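Local coordinates for Agap007691-pb (Anopheles gambiae, PDB 5C98), which is a mosquito serpin of unestablished function, which by family membership may inhibit serine proteases, at residues His167-Leu181 with Thr316-Ser330. Numbering follows the deposited sequence. Where two conformers were deposited one is given.
Sequences HKLMLFSGVSVLTPL and TRLNGFIQHCYLAVS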
# COMPACT_ATOMS: atom_id res chain seq x y z
N HIS A 167 16.54 -19.76 1.09
CA HIS A 167 16.58 -18.32 1.31
C HIS A 167 17.25 -17.99 2.64
O HIS A 167 17.17 -18.76 3.60
CB HIS A 167 15.16 -17.78 1.36
CG HIS A 167 14.45 -17.83 0.05
ND1 HIS A 167 15.10 -18.01 -1.14
CD2 HIS A 167 13.14 -17.67 -0.25
CE1 HIS A 167 14.22 -17.98 -2.13
NE2 HIS A 167 13.02 -17.78 -1.61
N LYS A 168 17.92 -16.83 2.68
CA LYS A 168 18.55 -16.33 3.90
C LYS A 168 17.87 -15.11 4.50
O LYS A 168 18.05 -14.87 5.69
CB LYS A 168 20.02 -15.95 3.63
CG LYS A 168 20.89 -17.10 3.14
CD LYS A 168 22.32 -16.61 2.91
CE LYS A 168 23.05 -17.45 1.88
NZ LYS A 168 23.29 -18.82 2.36
N LEU A 169 17.10 -14.35 3.71
CA LEU A 169 16.66 -13.02 4.11
C LEU A 169 15.38 -12.69 3.37
O LEU A 169 15.37 -12.68 2.13
CB LEU A 169 17.72 -11.99 3.73
CG LEU A 169 17.40 -10.54 4.05
CD1 LEU A 169 17.40 -10.29 5.56
CD2 LEU A 169 18.44 -9.61 3.39
N MET A 170 14.31 -12.35 4.10
CA MET A 170 13.05 -11.99 3.49
C MET A 170 12.41 -10.85 4.25
O MET A 170 12.58 -10.72 5.46
CB MET A 170 12.07 -13.15 3.50
CG MET A 170 12.63 -14.40 2.83
SD MET A 170 11.36 -15.63 2.48
CE MET A 170 10.59 -14.88 1.07
N LEU A 171 11.68 -10.01 3.51
CA LEU A 171 11.10 -8.79 4.04
C LEU A 171 9.60 -8.80 3.81
O LEU A 171 9.13 -9.32 2.79
CB LEU A 171 11.70 -7.56 3.32
CG LEU A 171 11.21 -6.17 3.76
CD1 LEU A 171 11.53 -5.90 5.23
CD2 LEU A 171 11.86 -5.14 2.85
N PHE A 172 8.84 -8.23 4.75
CA PHE A 172 7.39 -8.16 4.69
C PHE A 172 6.92 -6.77 5.10
O PHE A 172 7.51 -6.15 5.98
CB PHE A 172 6.77 -9.25 5.59
CG PHE A 172 7.29 -10.60 5.25
CD1 PHE A 172 6.66 -11.37 4.28
CD2 PHE A 172 8.45 -11.08 5.81
CE1 PHE A 172 7.19 -12.60 3.93
CE2 PHE A 172 8.97 -12.28 5.44
CZ PHE A 172 8.34 -13.05 4.52
N SER A 173 5.88 -6.28 4.42
CA SER A 173 5.25 -5.00 4.72
C SER A 173 3.76 -5.22 4.84
O SER A 173 3.15 -5.77 3.92
CB SER A 173 5.51 -4.04 3.57
OG SER A 173 4.56 -2.97 3.61
N GLY A 174 3.17 -4.77 5.93
CA GLY A 174 1.73 -4.71 6.06
C GLY A 174 1.27 -3.27 6.22
O GLY A 174 1.77 -2.60 7.13
N VAL A 175 0.32 -2.80 5.41
CA VAL A 175 -0.25 -1.46 5.56
C VAL A 175 -1.77 -1.58 5.60
O VAL A 175 -2.39 -1.95 4.60
CB VAL A 175 0.19 -0.49 4.46
CG1 VAL A 175 -0.47 0.87 4.65
CG2 VAL A 175 1.72 -0.38 4.49
N SER A 176 -2.35 -1.25 6.74
CA SER A 176 -3.77 -1.37 6.98
C SER A 176 -4.34 -0.03 7.36
O SER A 176 -3.90 0.58 8.34
CB SER A 176 -4.07 -2.38 8.09
OG SER A 176 -3.57 -3.64 7.69
N VAL A 177 -5.32 0.42 6.61
CA VAL A 177 -6.06 1.63 6.95
C VAL A 177 -7.26 1.18 7.78
O VAL A 177 -8.11 0.44 7.28
CB VAL A 177 -6.52 2.36 5.67
CG1 VAL A 177 -7.41 3.56 6.04
CG2 VAL A 177 -5.31 2.75 4.85
N LEU A 178 -7.31 1.63 9.02
CA LEU A 178 -8.29 1.15 10.00
C LEU A 178 -9.27 2.22 10.46
O LEU A 178 -10.30 1.87 11.04
CB LEU A 178 -7.56 0.55 11.21
CG LEU A 178 -6.54 -0.53 10.85
CD1 LEU A 178 -5.67 -0.88 12.05
CD2 LEU A 178 -7.24 -1.76 10.30
N THR A 179 -9.01 3.48 10.18
CA THR A 179 -9.88 4.53 10.67
C THR A 179 -11.21 4.50 9.91
O THR A 179 -11.23 4.25 8.70
CB THR A 179 -9.19 5.88 10.47
OG1 THR A 179 -8.08 5.98 11.37
CG2 THR A 179 -10.09 6.99 10.77
N PRO A 180 -12.33 4.77 10.58
CA PRO A 180 -13.62 4.81 9.87
C PRO A 180 -13.73 6.06 9.02
O PRO A 180 -13.11 7.09 9.29
CB PRO A 180 -14.66 4.83 10.99
CG PRO A 180 -13.96 5.29 12.17
CD PRO A 180 -12.50 4.97 12.03
N LEU A 181 -14.57 5.98 8.00
CA LEU A 181 -14.94 7.18 7.26
C LEU A 181 -15.63 8.17 8.18
O LEU A 181 -16.35 7.80 9.10
CB LEU A 181 -15.95 6.84 6.16
CG LEU A 181 -15.41 6.26 4.88
CD1 LEU A 181 -16.55 5.99 3.89
CD2 LEU A 181 -14.33 7.12 4.23
N THR A 316 24.51 -10.83 0.64
CA THR A 316 23.36 -11.58 0.16
C THR A 316 22.37 -10.66 -0.54
O THR A 316 22.27 -9.48 -0.22
CB THR A 316 22.62 -12.33 1.31
OG1 THR A 316 21.50 -13.05 0.77
CG2 THR A 316 22.11 -11.38 2.36
N ARG A 317 21.64 -11.22 -1.50
CA ARG A 317 20.49 -10.53 -2.05
C ARG A 317 19.32 -10.66 -1.10
O ARG A 317 19.30 -11.49 -0.19
CB ARG A 317 20.11 -11.15 -3.39
CG ARG A 317 19.67 -12.61 -3.25
CD ARG A 317 19.58 -13.32 -4.60
NE ARG A 317 20.89 -13.48 -5.20
CZ ARG A 317 21.09 -13.76 -6.49
NH1 ARG A 317 20.06 -13.88 -7.31
NH2 ARG A 317 22.33 -13.90 -6.96
N LEU A 318 18.32 -9.81 -1.31
CA LEU A 318 17.05 -9.96 -0.64
C LEU A 318 16.27 -11.03 -1.39
O LEU A 318 16.02 -10.88 -2.59
CB LEU A 318 16.32 -8.63 -0.64
CG LEU A 318 14.97 -8.58 0.05
CD1 LEU A 318 15.04 -9.13 1.47
CD2 LEU A 318 14.42 -7.14 0.01
N ASN A 319 15.93 -12.12 -0.71
CA ASN A 319 15.33 -13.27 -1.40
C ASN A 319 13.85 -13.10 -1.71
O ASN A 319 13.34 -13.77 -2.62
CB ASN A 319 15.52 -14.56 -0.60
CG ASN A 319 16.96 -14.92 -0.46
OD1 ASN A 319 17.52 -14.87 0.63
ND2 ASN A 319 17.60 -15.23 -1.59
N GLY A 320 13.15 -12.20 -1.01
CA GLY A 320 11.75 -11.97 -1.24
C GLY A 320 11.29 -10.74 -0.51
O GLY A 320 11.89 -10.35 0.50
N PHE A 321 10.23 -10.13 -1.02
CA PHE A 321 9.59 -8.98 -0.37
C PHE A 321 8.13 -9.06 -0.74
O PHE A 321 7.78 -8.89 -1.91
CB PHE A 321 10.23 -7.67 -0.86
CG PHE A 321 9.71 -6.42 -0.16
CD1 PHE A 321 8.86 -6.51 0.94
CD2 PHE A 321 10.07 -5.17 -0.62
CE1 PHE A 321 8.39 -5.34 1.58
CE2 PHE A 321 9.58 -4.02 0.01
CZ PHE A 321 8.75 -4.12 1.09
N ILE A 322 7.27 -9.35 0.24
CA ILE A 322 5.83 -9.45 0.07
C ILE A 322 5.17 -8.34 0.87
O ILE A 322 5.55 -8.07 2.02
CB ILE A 322 5.30 -10.82 0.54
CG1 ILE A 322 5.91 -11.95 -0.30
CG2 ILE A 322 3.79 -10.86 0.49
CD1 ILE A 322 5.59 -11.90 -1.77
N GLN A 323 4.15 -7.73 0.28
CA GLN A 323 3.31 -6.74 0.94
C GLN A 323 1.87 -7.23 1.00
O GLN A 323 1.39 -7.91 0.10
CB GLN A 323 3.35 -5.39 0.23
CG GLN A 323 2.57 -4.30 0.90
CD GLN A 323 2.84 -2.93 0.30
OE1 GLN A 323 2.40 -2.61 -0.81
NE2 GLN A 323 3.57 -2.11 1.03
N HIS A 324 1.17 -6.87 2.08
CA HIS A 324 -0.25 -7.17 2.22
C HIS A 324 -0.93 -5.93 2.78
O HIS A 324 -0.48 -5.38 3.79
CB HIS A 324 -0.45 -8.37 3.15
CG HIS A 324 -1.65 -9.20 2.84
ND1 HIS A 324 -1.62 -10.58 2.88
CD2 HIS A 324 -2.92 -8.87 2.52
CE1 HIS A 324 -2.82 -11.06 2.59
NE2 HIS A 324 -3.63 -10.04 2.37
N CYS A 325 -1.94 -5.46 2.08
CA CYS A 325 -2.61 -4.22 2.43
C CYS A 325 -4.08 -4.47 2.68
O CYS A 325 -4.68 -5.38 2.10
CB CYS A 325 -2.49 -3.20 1.32
SG CYS A 325 -0.79 -2.52 1.15
N TYR A 326 -4.66 -3.62 3.52
CA TYR A 326 -6.06 -3.71 3.88
C TYR A 326 -6.68 -2.32 3.93
O TYR A 326 -6.06 -1.37 4.41
CB TYR A 326 -6.19 -4.33 5.27
CG TYR A 326 -7.61 -4.33 5.86
CD1 TYR A 326 -8.53 -5.28 5.49
CD2 TYR A 326 -8.00 -3.35 6.76
CE1 TYR A 326 -9.85 -5.28 6.02
CE2 TYR A 326 -9.30 -3.33 7.29
CZ TYR A 326 -10.20 -4.30 6.94
OH TYR A 326 -11.50 -4.31 7.47
N LEU A 327 -7.92 -2.23 3.45
CA LEU A 327 -8.78 -1.06 3.54
C LEU A 327 -10.22 -1.54 3.54
O LEU A 327 -10.56 -2.44 2.79
CB LEU A 327 -8.58 -0.15 2.32
CG LEU A 327 -9.57 1.00 2.16
CD1 LEU A 327 -9.40 2.06 3.26
CD2 LEU A 327 -9.41 1.64 0.82
N ALA A 328 -11.07 -0.92 4.36
CA ALA A 328 -12.51 -1.18 4.31
C ALA A 328 -13.27 0.12 4.52
O ALA A 328 -12.73 1.08 5.08
CB ALA A 328 -12.90 -2.24 5.32
N VAL A 329 -14.49 0.20 4.00
CA VAL A 329 -15.37 1.33 4.29
C VAL A 329 -16.69 0.82 4.87
O VAL A 329 -17.07 -0.33 4.65
CB VAL A 329 -15.61 2.27 3.09
CG1 VAL A 329 -14.33 2.99 2.69
CG2 VAL A 329 -16.20 1.51 1.91
N SER A 330 -17.35 1.66 5.65
CA SER A 330 -18.58 1.26 6.34
C SER A 330 -19.36 2.51 6.72
O SER A 330 -18.94 3.64 6.45
CB SER A 330 -18.24 0.40 7.57
OG SER A 330 -19.41 -0.18 8.14
O HOH W 1 -10.68 0.05 7.33
O HOH W 2 -12.37 2.14 7.54
O HOH W 3 -15.86 3.60 7.47
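Asn319 meets the 167-181 segment with both backbone and side chain. Its OD1 accepts from two backbone amides, Lys168 N at 2.9 Å from above the carbonyl plane and Leu169 N in that plane, on a lone pair. Its N donates to Leu169 O. CB of Asn319 sits over one face of the His167 ring, 3.5 Å from His167 CG, and the amide lies almost parallel to the ring. Leu171 and Phe321 pair side by side. With Leu171 CG anti to the backbone N (chi1 -179°), CD2 stands over the centre of the Phe321 ring, 3.5 Å above it. Ser173 OG accepts a straight 2.9 Å bond from Gln323 NE2, in the amide plane; His45 also bonds this hydroxyl, and Ser42 N donates to Gln323 OE1. Tyr326 lays CB against Ser176 OG, a hydroxyl that is hydrogen-bonded to Thr149 O, and its ring reaches Leu178 CD2. Parallel backbone bonds join the strands up to Val177. Beyond, the chains part and water bridges Val177 O to Ala328 N. This is the unexpanded serpin sheet A: the strands are direct neighbours, with no inserted reactive-centre strand between them. Strand 95-104 flanks 169-177, strand 270-287 flanks 320-328, and helix 43-51 packs on Phe321 and Gln323.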